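Long-range contacts in alpha-L-rhamnosidase (PDB 6GSZ), which probably hydrolyses terminal non-reducing alpha-L-rhamnose residues in alpha-L-rhamnosides: residues A40-V45 / R83-D88; T807-A812 / P837-A842; E77-V82 / A98-P103; H182-Y187 / L301-G306. One frame throughout, in Å; residues are numbered along the deposited sequence.

Contact 1 (A40-V45 / R83-D88)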
loop_
_atom_site.group_PDB
_atom_site.type_symbol
_atom_site.label_atom_id
_atom_site.label_comp_id
_atom_site.label_asym_id
_atom_site.label_seq_id
_atom_site.Cartn_x
_atom_site.Cartn_y
_atom_site.Cartn_z
ATOM N N ALA A 40 -19.760 27.804 -3.884
ATOM C CA ALA A 40 -19.199 28.037 -5.208
ATOM C C ALA A 40 -17.688 27.954 -5.097
ATOM O O ALA A 40 -17.126 28.019 -4.013
ATOM C CB ALA A 40 -19.589 29.388 -5.762
ATOM N N TYR A 41 -17.045 27.804 -6.247
ATOM C CA TYR A 41 -15.583 27.831 -6.329
ATOM C C TYR A 41 -15.180 28.528 -7.624
ATOM O O TYR A 41 -15.923 28.617 -8.581
ATOM C CB TYR A 41 -14.980 26.433 -6.217
ATOM C CG TYR A 41 -15.365 25.466 -7.300
ATOM C CD1 TYR A 41 -14.702 25.465 -8.521
ATOM C CD2 TYR A 41 -16.307 24.470 -7.082
ATOM C CE1 TYR A 41 -15.001 24.538 -9.507
ATOM C CE2 TYR A 41 -16.593 23.530 -8.047
ATOM C CZ TYR A 41 -15.903 23.518 -9.251
ATOM O OH TYR A 41 -16.215 22.563 -10.208
ATOM N N GLU A 42 -13.913 28.958 -7.616
ATOM C CA GLU A 42 -13.229 29.469 -8.790
ATOM C C GLU A 42 -11.920 28.689 -8.946
ATOM O O GLU A 42 -11.182 28.520 -7.986
ATOM C CB GLU A 42 -12.976 30.978 -8.684
ATOM C CG GLU A 42 -14.241 31.776 -8.913
ATOM C CD GLU A 42 -14.063 33.276 -8.822
ATOM O OE1 GLU A 42 -12.985 33.713 -8.410
ATOM O OE2 GLU A 42 -15.063 33.993 -9.092
ATOM N N ILE A 43 -11.683 28.251 -10.175
ATOM C CA ILE A 43 -10.401 27.622 -10.558
ATOM C C ILE A 43 -9.737 28.539 -11.592
ATOM O O ILE A 43 -10.307 28.812 -12.640
ATOM C CB ILE A 43 -10.587 26.209 -11.126
ATOM C CG1 ILE A 43 -11.302 25.288 -10.153
ATOM C CG2 ILE A 43 -9.214 25.654 -11.514
ATOM C CD1 ILE A 43 -11.617 23.886 -10.662
ATOM N N GLU A 44 -8.524 28.982 -11.259
ATOM C CA GLU A 44 -7.657 29.773 -12.148
ATOM C C GLU A 44 -6.704 28.810 -12.854
ATOM O O GLU A 44 -5.986 28.053 -12.193
ATOM C CB GLU A 44 -6.880 30.801 -11.329
ATOM C CG GLU A 44 -5.982 31.717 -12.161
ATOM C CD GLU A 44 -5.038 32.484 -11.252
ATOM O OE1 GLU A 44 -5.279 33.692 -11.027
ATOM O OE2 GLU A 44 -4.124 31.838 -10.690
ATOM N N VAL A 45 -6.723 28.855 -14.179
ATOM C CA VAL A 45 -5.812 28.075 -14.990
ATOM C C VAL A 45 -4.939 29.010 -15.833
ATOM O O VAL A 45 -5.450 29.758 -16.683
ATOM C CB VAL A 45 -6.586 27.094 -15.883
ATOM C CG1 VAL A 45 -5.628 26.220 -16.696
ATOM C CG2 VAL A 45 -7.557 26.258 -15.059
ATOM N N ARG A 83 -10.107 28.982 -5.276
ATOM C CA ARG A 83 -10.675 29.594 -4.070
ATOM C C ARG A 83 -12.135 29.171 -3.976
ATOM O O ARG A 83 -12.771 28.887 -4.950
ATOM C CB ARG A 83 -10.487 31.112 -4.024
ATOM C CG ARG A 83 -11.155 31.864 -5.149
ATOM C CD ARG A 83 -10.930 33.367 -4.956
ATOM N NE ARG A 83 -11.586 34.113 -6.001
ATOM C CZ ARG A 83 -11.712 35.434 -6.008
ATOM N NH1 ARG A 83 -11.213 36.164 -5.013
ATOM N NH2 ARG A 83 -12.351 36.001 -7.012
ATOM N N SER A 84 -12.588 29.139 -2.738
ATOM C CA SER A 84 -13.867 28.580 -2.375
ATOM C C SER A 84 -14.684 29.640 -1.614
ATOM O O SER A 84 -14.150 30.362 -0.780
ATOM C CB SER A 84 -13.636 27.324 -1.577
ATOM O OG SER A 84 -14.856 26.807 -1.108
ATOM N N PHE A 85 -15.985 29.695 -1.924
ATOM C CA PHE A 85 -16.938 30.641 -1.370
ATOM C C PHE A 85 -17.958 29.932 -0.468
ATOM O O PHE A 85 -18.589 28.961 -0.877
ATOM C CB PHE A 85 -17.640 31.343 -2.528
ATOM C CG PHE A 85 -16.723 32.097 -3.451
ATOM C CD1 PHE A 85 -16.109 31.443 -4.516
ATOM C CD2 PHE A 85 -16.433 33.441 -3.236
ATOM C CE1 PHE A 85 -15.259 32.126 -5.369
ATOM C CE2 PHE A 85 -15.567 34.111 -4.079
ATOM C CZ PHE A 85 -14.991 33.456 -5.146
ATOM N N GLY A 86 -18.170 30.498 0.731
ATOM C CA GLY A 86 -19.073 29.899 1.722
ATOM C C GLY A 86 -20.532 30.199 1.446
ATOM O O GLY A 86 -20.879 31.218 0.862
ATOM N N SER A 87 -21.379 29.253 1.854
ATOM C CA SER A 87 -22.819 29.362 1.624
ATOM C C SER A 87 -23.417 30.537 2.382
ATOM O O SER A 87 -24.481 30.990 1.986
ATOM C CB SER A 87 -23.535 28.078 1.933
ATOM O OG SER A 87 -23.428 27.783 3.292
ATOM N N ASP A 88 -22.780 30.972 3.472
ATOM C CA ASP A 88 -23.372 32.044 4.318
ATOM C C ASP A 88 -23.007 33.414 3.746
ATOM O O ASP A 88 -23.365 34.435 4.311
ATOM C CB ASP A 88 -22.933 31.934 5.787
ATOM C CG ASP A 88 -21.422 31.879 6.005
ATOM O OD1 ASP A 88 -20.665 32.353 5.121
ATOM O OD2 ASP A 88 -21.000 31.342 7.062
#

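Contact 2 (T807-A812 / P837-A842)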
loop_
_atom_site.group_PDB
_atom_site.type_symbol
_atom_site.label_atom_id
_atom_site.label_comp_id
_atom_site.label_asym_id
_atom_site.label_seq_id
_atom_site.Cartn_x
_atom_site.Cartn_y
_atom_site.Cartn_z
ATOM N N THR A 807 -9.439 13.528 6.237
ATOM C CA THR A 807 -10.435 13.268 5.236
ATOM C C THR A 807 -10.096 14.033 3.963
ATOM O O THR A 807 -9.282 14.977 4.005
ATOM C CB THR A 807 -11.851 13.700 5.677
ATOM O OG1 THR A 807 -11.999 15.111 5.525
ATOM C CG2 THR A 807 -12.244 13.268 7.070
ATOM N N PRO A 808 -10.760 13.704 2.831
ATOM C CA PRO A 808 -10.661 14.537 1.640
ATOM C C PRO A 808 -11.051 16.021 1.788
ATOM O O PRO A 808 -10.792 16.816 0.886
ATOM C CB PRO A 808 -11.585 13.790 0.659
ATOM C CG PRO A 808 -11.610 12.345 1.113
ATOM C CD PRO A 808 -11.602 12.513 2.615
ATOM N N TYR A 809 -11.662 16.376 2.927
ATOM C CA TYR A 809 -12.120 17.735 3.242
ATOM C C TYR A 809 -11.206 18.469 4.231
ATOM O O TYR A 809 -11.342 19.709 4.388
ATOM C CB TYR A 809 -13.542 17.696 3.799
ATOM C CG TYR A 809 -14.488 17.105 2.795
ATOM C CD1 TYR A 809 -15.124 17.921 1.868
ATOM C CD2 TYR A 809 -14.731 15.739 2.739
ATOM C CE1 TYR A 809 -15.923 17.392 0.869
ATOM C CE2 TYR A 809 -15.527 15.187 1.760
ATOM C CZ TYR A 809 -16.129 16.013 0.812
ATOM O OH TYR A 809 -16.894 15.503 -0.198
ATOM N N GLY A 810 -10.355 17.735 4.950
ATOM C CA GLY A 810 -9.618 18.272 6.061
ATOM C C GLY A 810 -9.714 17.371 7.284
ATOM O O GLY A 810 -10.276 16.249 7.240
ATOM N N MET A 811 -9.098 17.823 8.376
ATOM C CA MET A 811 -8.928 16.967 9.536
ATOM C C MET A 811 -10.242 16.737 10.286
ATOM O O MET A 811 -10.985 17.692 10.600
ATOM C CB MET A 811 -7.905 17.567 10.496
ATOM C CG MET A 811 -7.464 16.603 11.578
ATOM S SD MET A 811 -6.565 15.165 10.943
ATOM C CE MET A 811 -5.115 15.993 10.317
ATOM N N ALA A 812 -10.534 15.455 10.547
ATOM C CA ALA A 812 -11.525 15.034 11.523
ATOM C C ALA A 812 -10.792 14.445 12.722
ATOM O O ALA A 812 -9.742 13.821 12.556
ATOM C CB ALA A 812 -12.469 14.005 10.953
ATOM N N PRO A 837 -14.411 18.687 9.721
ATOM C CA PRO A 837 -13.835 19.621 8.772
ATOM C C PRO A 837 -14.841 20.434 7.977
ATOM O O PRO A 837 -16.018 20.036 7.800
ATOM C CB PRO A 837 -12.970 18.719 7.860
ATOM C CG PRO A 837 -13.625 17.351 7.966
ATOM C CD PRO A 837 -14.253 17.279 9.338
ATOM N N PRO A 838 -14.371 21.591 7.447
ATOM C CA PRO A 838 -15.184 22.408 6.564
ATOM C C PRO A 838 -15.812 21.539 5.467
ATOM O O PRO A 838 -15.167 20.667 4.891
ATOM C CB PRO A 838 -14.204 23.464 6.026
ATOM C CG PRO A 838 -13.143 23.553 7.094
ATOM C CD PRO A 838 -13.012 22.146 7.619
ATOM N N ASN A 839 -17.046 21.871 5.100
ATOM C CA ASN A 839 -17.795 21.269 3.993
ATOM C C ASN A 839 -18.324 19.868 4.320
ATOM O O ASN A 839 -18.805 19.178 3.401
ATOM C CB ASN A 839 -16.985 21.269 2.687
ATOM C CG ASN A 839 -17.868 21.531 1.483
ATOM O OD1 ASN A 839 -18.964 22.118 1.627
ATOM N ND2 ASN A 839 -17.434 21.141 0.292
ATOM N N THR A 840 -18.217 19.441 5.591
ATOM C CA THR A 840 -18.764 18.148 6.020
ATOM C C THR A 840 -19.767 18.365 7.163
ATOM O O THR A 840 -19.800 19.436 7.780
ATOM C CB THR A 840 -17.661 17.171 6.446
ATOM O OG1 THR A 840 -17.105 17.539 7.723
ATOM C CG2 THR A 840 -16.571 17.062 5.398
ATOM N N ARG A 841 -20.466 17.274 7.483
ATOM C CA ARG A 841 -21.346 17.221 8.644
ATOM C C ARG A 841 -21.138 15.874 9.323
ATOM O O ARG A 841 -20.644 14.912 8.684
ATOM C CB ARG A 841 -22.826 17.436 8.325
ATOM C CG ARG A 841 -23.146 18.796 7.728
ATOM C CD ARG A 841 -24.611 19.080 7.606
ATOM N NE ARG A 841 -25.320 19.066 8.892
ATOM C CZ ARG A 841 -25.325 20.082 9.772
ATOM N NH1 ARG A 841 -24.695 21.221 9.515
ATOM N NH2 ARG A 841 -26.025 19.985 10.890
ATOM N N ALA A 842 -21.441 15.806 10.612
ATOM C CA ALA A 842 -21.287 14.586 11.354
ATOM C C ALA A 842 -22.540 14.306 12.198
ATOM O O ALA A 842 -23.321 15.208 12.527
ATOM C CB ALA A 842 -20.067 14.669 12.233
#

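Contact 3 (E77-V82 / A98-P103)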
loop_
_atom_site.group_PDB
_atom_site.type_symbol
_atom_site.label_atom_id
_atom_site.label_comp_id
_atom_site.label_asym_id
_atom_site.label_seq_id
_atom_site.Cartn_x
_atom_site.Cartn_y
_atom_site.Cartn_z
ATOM N N GLU A 77 2.253 22.078 -19.443
ATOM C CA GLU A 77 2.042 22.438 -18.035
ATOM C C GLU A 77 0.991 23.545 -17.915
ATOM O O GLU A 77 1.031 24.555 -18.647
ATOM C CB GLU A 77 3.335 22.960 -17.410
ATOM C CG GLU A 77 3.292 23.227 -15.930
ATOM C CD GLU A 77 4.559 23.864 -15.391
ATOM O OE1 GLU A 77 4.746 25.087 -15.624
ATOM O OE2 GLU A 77 5.308 23.163 -14.688
ATOM N N ALA A 78 0.108 23.358 -16.933
ATOM C CA ALA A 78 -0.755 24.448 -16.445
ATOM C C ALA A 78 -0.440 24.725 -14.975
ATOM O O ALA A 78 -0.105 23.797 -14.185
ATOM C CB ALA A 78 -2.207 24.102 -16.626
ATOM N N THR A 79 -0.653 25.991 -14.583
ATOM C CA THR A 79 -0.532 26.384 -13.190
ATOM C C THR A 79 -1.938 26.711 -12.694
ATOM O O THR A 79 -2.638 27.427 -13.362
ATOM C CB THR A 79 0.431 27.570 -13.026
ATOM O OG1 THR A 79 1.690 27.149 -13.551
ATOM C CG2 THR A 79 0.601 28.006 -11.595
ATOM N N VAL A 80 -2.297 26.161 -11.528
ATOM C CA VAL A 80 -3.678 26.182 -11.058
ATOM C C VAL A 80 -3.739 26.761 -9.665
ATOM O O VAL A 80 -2.923 26.423 -8.809
ATOM C CB VAL A 80 -4.255 24.757 -11.090
ATOM C CG1 VAL A 80 -5.631 24.736 -10.440
ATOM C CG2 VAL A 80 -4.354 24.262 -12.529
ATOM N N ARG A 81 -4.758 27.620 -9.434
ATOM C CA ARG A 81 -5.130 28.013 -8.077
ATOM C C ARG A 81 -6.649 27.861 -7.953
ATOM O O ARG A 81 -7.339 27.903 -8.958
ATOM C CB ARG A 81 -4.725 29.455 -7.766
ATOM C CG ARG A 81 -3.233 29.732 -7.842
ATOM C CD ARG A 81 -2.903 31.104 -7.265
ATOM N NE ARG A 81 -3.475 32.166 -8.064
ATOM C CZ ARG A 81 -3.637 33.430 -7.618
ATOM N NH1 ARG A 81 -3.233 33.761 -6.397
ATOM N NH2 ARG A 81 -4.231 34.337 -8.387
ATOM N N VAL A 82 -7.115 27.673 -6.716
ATOM C CA VAL A 82 -8.526 27.550 -6.411
ATOM C C VAL A 82 -8.866 28.490 -5.274
ATOM O O VAL A 82 -8.091 28.680 -4.363
ATOM C CB VAL A 82 -8.878 26.096 -6.043
ATOM C CG1 VAL A 82 -10.359 25.935 -5.713
ATOM C CG2 VAL A 82 -8.428 25.138 -7.143
ATOM N N ALA A 98 -0.376 28.052 -5.584
ATOM C CA ALA A 98 -0.390 27.530 -6.915
ATOM C C ALA A 98 0.249 26.130 -6.951
ATOM O O ALA A 98 1.209 25.819 -6.227
ATOM C CB ALA A 98 0.355 28.477 -7.844
ATOM N N VAL A 99 -0.318 25.289 -7.811
ATOM C CA VAL A 99 0.223 23.969 -8.107
ATOM C C VAL A 99 0.261 23.808 -9.628
ATOM O O VAL A 99 -0.426 24.481 -10.352
ATOM C CB VAL A 99 -0.662 22.869 -7.484
ATOM C CG1 VAL A 99 -0.638 22.900 -5.970
ATOM C CG2 VAL A 99 -2.103 22.920 -7.972
ATOM N N THR A 100 1.078 22.856 -10.091
ATOM C CA THR A 100 1.203 22.585 -11.518
ATOM C C THR A 100 0.621 21.201 -11.861
ATOM O O THR A 100 0.549 20.277 -11.030
ATOM C CB THR A 100 2.670 22.678 -11.972
ATOM O OG1 THR A 100 3.468 21.781 -11.200
ATOM C CG2 THR A 100 3.191 24.091 -11.819
ATOM N N VAL A 101 0.215 21.077 -13.114
ATOM C CA VAL A 101 -0.287 19.826 -13.666
ATOM C C VAL A 101 0.179 19.703 -15.119
ATOM O O VAL A 101 0.158 20.666 -15.851
ATOM C CB VAL A 101 -1.817 19.746 -13.516
ATOM C CG1 VAL A 101 -2.526 20.921 -14.171
ATOM C CG2 VAL A 101 -2.359 18.433 -14.051
ATOM N N GLU A 102 0.676 18.516 -15.491
ATOM C CA GLU A 102 1.298 18.344 -16.813
ATOM C C GLU A 102 1.179 16.887 -17.228
ATOM O O GLU A 102 1.695 16.006 -16.528
ATOM C CB GLU A 102 2.775 18.702 -16.670
ATOM C CG GLU A 102 3.554 18.563 -17.949
ATOM C CD GLU A 102 5.012 18.979 -17.794
ATOM O OE1 GLU A 102 5.294 19.939 -17.038
ATOM O OE2 GLU A 102 5.893 18.314 -18.427
ATOM N N PRO A 103 0.505 16.569 -18.335
ATOM C CA PRO A 103 0.487 15.195 -18.813
ATOM C C PRO A 103 1.858 14.747 -19.324
ATOM O O PRO A 103 2.668 15.562 -19.792
ATOM C CB PRO A 103 -0.521 15.211 -19.958
ATOM C CG PRO A 103 -1.368 16.436 -19.678
ATOM C CD PRO A 103 -0.367 17.445 -19.156
HETATM O O HOH W 1 5.018 20.549 -14.438
#

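Contact 4 (H182-Y187 / L301-G306)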
loop_
_atom_site.group_PDB
_atom_site.type_symbol
_atom_site.label_atom_id
_atom_site.label_comp_id
_atom_site.label_asym_id
_atom_site.label_seq_id
_atom_site.Cartn_x
_atom_site.Cartn_y
_atom_site.Cartn_z
ATOM N N HIS A 182 2.738 -1.070 -18.036
ATOM C CA HIS A 182 4.134 -0.904 -17.627
ATOM C C HIS A 182 4.354 0.578 -17.341
ATOM O O HIS A 182 4.215 1.415 -18.239
ATOM C CB HIS A 182 5.052 -1.435 -18.714
ATOM C CG HIS A 182 6.502 -1.576 -18.390
ATOM N ND1 HIS A 182 7.238 -2.655 -18.842
ATOM C CD2 HIS A 182 7.326 -0.794 -17.666
ATOM C CE1 HIS A 182 8.471 -2.518 -18.387
ATOM N NE2 HIS A 182 8.579 -1.373 -17.711
ATOM N N GLU A 183 4.601 0.901 -16.061
ATOM C CA GLU A 183 4.669 2.325 -15.693
ATOM C C GLU A 183 5.985 2.928 -16.158
ATOM O O GLU A 183 7.035 2.226 -16.213
ATOM C CB GLU A 183 4.520 2.590 -14.190
ATOM C CG GLU A 183 3.076 2.442 -13.726
ATOM C CD GLU A 183 2.863 2.581 -12.241
ATOM O OE1 GLU A 183 3.741 3.131 -11.541
ATOM O OE2 GLU A 183 1.753 2.195 -11.765
ATOM N N TYR A 184 5.941 4.199 -16.554
ATOM C CA TYR A 184 7.135 4.981 -16.817
ATOM C C TYR A 184 7.056 6.255 -15.984
ATOM O O TYR A 184 5.947 6.700 -15.589
ATOM C CB TYR A 184 7.339 5.352 -18.299
ATOM C CG TYR A 184 6.354 6.392 -18.757
ATOM C CD1 TYR A 184 5.085 6.051 -19.177
ATOM C CD2 TYR A 184 6.727 7.713 -18.798
ATOM C CE1 TYR A 184 4.166 7.043 -19.503
ATOM C CE2 TYR A 184 5.825 8.707 -19.134
ATOM C CZ TYR A 184 4.546 8.366 -19.506
ATOM O OH TYR A 184 3.688 9.382 -19.840
ATOM N N ASN A 185 8.189 6.842 -15.664
ATOM C CA ASN A 185 8.309 7.991 -14.794
ATOM C C ASN A 185 8.712 9.248 -15.545
ATOM O O ASN A 185 9.398 9.168 -16.561
ATOM C CB ASN A 185 9.207 7.727 -13.598
ATOM C CG ASN A 185 8.797 6.461 -12.879
ATOM O OD1 ASN A 185 9.591 5.510 -12.731
ATOM N ND2 ASN A 185 7.537 6.402 -12.469
ATOM N N THR A 186 8.318 10.399 -15.016
ATOM C CA THR A 186 8.616 11.691 -15.573
ATOM C C THR A 186 9.339 12.539 -14.525
ATOM O O THR A 186 8.881 12.648 -13.362
ATOM C CB THR A 186 7.333 12.405 -16.012
ATOM O OG1 THR A 186 6.642 11.600 -16.961
ATOM C CG2 THR A 186 7.658 13.751 -16.636
ATOM N N TYR A 187 10.449 13.179 -14.929
ATOM C CA TYR A 187 11.226 14.016 -14.033
ATOM C C TYR A 187 11.489 15.369 -14.697
ATOM O O TYR A 187 11.782 15.450 -15.904
ATOM C CB TYR A 187 12.569 13.359 -13.733
ATOM C CG TYR A 187 12.440 12.002 -13.090
ATOM C CD1 TYR A 187 12.216 11.865 -11.721
ATOM C CD2 TYR A 187 12.548 10.835 -13.839
ATOM C CE1 TYR A 187 12.077 10.619 -11.119
ATOM C CE2 TYR A 187 12.471 9.586 -13.236
ATOM C CZ TYR A 187 12.267 9.455 -11.870
ATOM O OH TYR A 187 12.224 8.229 -11.274
ATOM N N LEU A 301 2.611 1.292 -22.053
ATOM C CA LEU A 301 3.201 2.294 -21.175
ATOM C C LEU A 301 2.112 3.164 -20.522
ATOM O O LEU A 301 1.200 3.611 -21.217
ATOM C CB LEU A 301 4.233 3.136 -21.928
ATOM C CG LEU A 301 5.476 2.369 -22.370
ATOM C CD1 LEU A 301 6.234 3.145 -23.407
ATOM C CD2 LEU A 301 6.350 1.988 -21.200
ATOM N N ALA A 302 2.260 3.372 -19.206
ATOM C CA ALA A 302 1.267 4.107 -18.444
ATOM C C ALA A 302 1.958 5.022 -17.430
ATOM O O ALA A 302 2.970 4.678 -16.823
ATOM C CB ALA A 302 0.354 3.158 -17.699
ATOM N N SER A 303 1.309 6.165 -17.140
ATOM C CA SER A 303 1.676 6.996 -16.012
ATOM C C SER A 303 1.246 6.300 -14.720
ATOM O O SER A 303 0.194 5.656 -14.685
ATOM C CB SER A 303 0.967 8.333 -16.102
ATOM O OG SER A 303 1.383 9.031 -17.264
ATOM N N PRO A 304 1.983 6.462 -13.622
ATOM C CA PRO A 304 1.508 6.032 -12.306
ATOM C C PRO A 304 0.197 6.714 -11.918
ATOM O O PRO A 304 0.021 7.905 -12.222
ATOM C CB PRO A 304 2.614 6.443 -11.360
ATOM C CG PRO A 304 3.846 6.524 -12.212
ATOM C CD PRO A 304 3.343 7.024 -13.545
ATOM N N ASP A 305 -0.639 5.980 -11.182
ATOM C CA ASP A 305 -1.819 6.549 -10.542
ATOM C C ASP A 305 -1.498 7.033 -9.146
ATOM O O ASP A 305 -2.285 7.850 -8.604
ATOM C CB ASP A 305 -2.935 5.527 -10.518
ATOM C CG ASP A 305 -3.361 5.090 -11.904
ATOM O OD1 ASP A 305 -3.828 5.953 -12.670
ATOM O OD2 ASP A 305 -3.151 3.899 -12.257
ATOM N N GLY A 306 -0.473 6.487 -8.510
ATOM C CA GLY A 306 -0.128 6.785 -7.170
ATOM C C GLY A 306 1.329 7.174 -7.012
ATOM O O GLY A 306 1.998 7.436 -7.980
HETATM O O HOH W 2 0.744 3.903 -9.810
HETATM O O HOH W 3 1.105 8.808 -19.971
#

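Contact 1 (A40-V45 / R83-D88)
Glu42 OE1 sits at the edge of the Arg83 guanidinium, nearly in its plane, and accepts two bonds of one salt bridge: from Arg83 NE at 2.8 Å and from Arg83 NH2 at the same distance. NH2 arrives on the syn side of the carboxylate and NE from above its plane, both from the same face, with the two flat groups turned 42° apart. Arg83 CG lies between its backbone N and carbonyl carbon (chi1 62°) and the chain runs extended to NE, which lays it beside Glu42, pointing the same way. The Phe85 ring meets Glu42 OE1 and the Ala40 carbonyl carbon at its edge, its CE1 3.7 Å from Glu42 CG, while Arg56 of strand 53-58 makes a cation-pi contact with this ring. Beneath these groups run antiparallel neighbours of the N-terminal immunoglobulin-like domain, strands 38-46 and 78-86. The hydrogen-bonded pairs Ala40-Phe85 and Glu42-Arg83 flank the non-hydrogen-bonded pair Tyr41-Ser84. Glu42 N reaches Arg83 O at 2.9 Å and Arg83 N returns to Glu42 O at 3.0 Å; Phe85 N binds Ala40 O, but the return bond is weak. On the other face of the sheet, the Tyr41 ring meets Trp27 edge-to-face; Ser84 OG bonds to Gln38.

Contact 2 (T807-A812 / P837-A842)
Gly810 and Pro837 bring two tight turns together, their CA atoms 5.2 Å apart, and no hydrogen bond crosses between the segments. Residues 807-810 form a type I turn closed by Gly810 N to Thr807 O, with a weaker bond from Thr807 N to Gly810 O. Residues 837-840 form a type II turn, in which Asn839 has the positive phi usual for its third position. Thr807 OG1 stiffens the first turn: it accepts from Tyr809 N at 2.9 Å, an ST turn, and donates to Gly810 O at 2.7 Å in the carbonyl plane, on a lone pair. In the second, Pro837 O is gripped by both Thr840 N and Thr840 OG1. The first turn is the two-residue loop of the beta hairpin 800-807/810-819 in the C-terminal domain; the second leads from strand 828-836 of that same sheet to strand 841-845 of another. Pro837 packs alongside the start of strand 810-819, CB lying 3.6 Å from Gly810 C and CD 4.1 Å from Ala812 CB. Tyr809, its CG anti to the carbonyl carbon (chi1 -60°), leads its ring across the second turn. Thr840 CG2 presses obliquely on this ring, 3.3 Å from Tyr809 CG, and Asn839 CB touches CD1 at 3.9 Å, the Asn839 amide plane standing 70° from the ring. That amide reaches the N-terminal immunoglobulin-like domain, where OD1 accepts from Gln38 N and ND2 donates to Ser60 O and Ser62 OG; Tyr809 also touches Val63, a residue of a calcium site.

Contact 3 (E77-V82 / A98-P103)
Glu77 and Glu102 each carry CG opposite the backbone N (chi1 -174° and 180°) and run on extended, which brings two acidic side chains out on the same face near the strand ends. Their carboxylates come within 4.0 Å of each other, from Glu77 OE2 to Glu102 OE1, with planes 64° apart. Water 1 donates to both oxygens, at 2.6 Å to Glu77 OE2 and 2.7 Å to Glu102 OE1, which would ease the likely repulsion. Arg148 forms a salt bridge with Glu102 OE2 and would further offset the negative charge. Beside Glu77, Thr100 CG2 touches the Glu77 carboxylate and lies 3.8 Å from Thr79 OG1. Farther along, Ala98 CB rests against Thr79 CG2 and Arg81 CG, and the Arg81 head passes on to a salt bridge with Glu44 and a cation-pi contact with Trp95. The opposite face is apolar. Val101 wedges CG1 between its backbone N and carbonyl carbon, where the methyl reaches Ala78 CB at 4.0 Å and Val80 CG2 at 4.1 Å; Phe9 of strand 3-9 packs on Val80, Val99 and Val101. Four backbone bonds tie the two strands through the pairs Ala78-Val101 and Val80-Val99, among them Val80 N to Val99 O at 2.8 Å, and Thr79-Thr100 is the non-hydrogen-bonded pair between them. Polar groups on one face and aliphatic ones packed on strand 3-9 suit one sheet of a beta sandwich, consistent with the immunoglobulin-like N-terminal domain.

Contact 4 (H182-Y187 / L301-G306)
Glu183 crosses Pro304 where the short strand 301-302 joins the edge of a sheet as the parallel neighbour of strand 182-188, in a domain whose family belongs to the galactose-binding-like group of beta sandwiches. Its CB lies 3.7 Å from Ala302 O, and CG keeps near that same carbonyl. CD then passes Pro304 CA, also at 3.7 Å. With CG anti to the carbonyl carbon (chi1 -75°) and the chain extended beyond it, the carboxylate ends beside the proline ring, OE1 being 3.5 Å from Pro304 CG. OE2 has two polar partners: a salt bridge to Arg181, and water 2, which donates to it and accepts from Gly306 N, so the glutamate is tied to the loop after the strand. Two backbone bonds make the parallel pairing, Ala302 N to His182 O at 2.9 Å and Tyr184 N to Ala302 O at 3.0 Å. Leu301 CB packs on Tyr184 CD1, and Pro304 CD approaches Tyr184 O at 3.3 Å. The same proline's CG also meets Asn185 ND2, the Asn185 side chain crossing the ring at about a right angle; Asn185 OD1 is bonded to Tyr157. The Tyr184 ring passes obliquely along Ala302 and carries its hydroxyl to Leu105 N, while Ser303 OG bonds to Gly17 O. Water 3 bridges these two hydroxyls from one side, lying 2.6 Å from Tyr184 OH and donating to Ser303 OG.

Strand 78-86 lies between 38-46 and 99-103 in one sheet: contact 1 takes its C-terminal part against 38-46, contact 3 its N-terminal part against 99-103. Their segments alternate along the chain, and a salt bridge from Glu44 to Arg81 joins them directly. Both mix buried apolar residues with charged ones: an ion pair in contact 1, two like charges spanned by water in contact 3. Contact 2, the buried one, belongs to the C-terminal domain and relies on proline and aromatic packing with no hydrogen bond between its segments. Contact 4, partly buried, is a parallel pairing at a sheet edge, supplemented by waters; it comes within about 5 Å of contact 3, nearest atoms, without touching it.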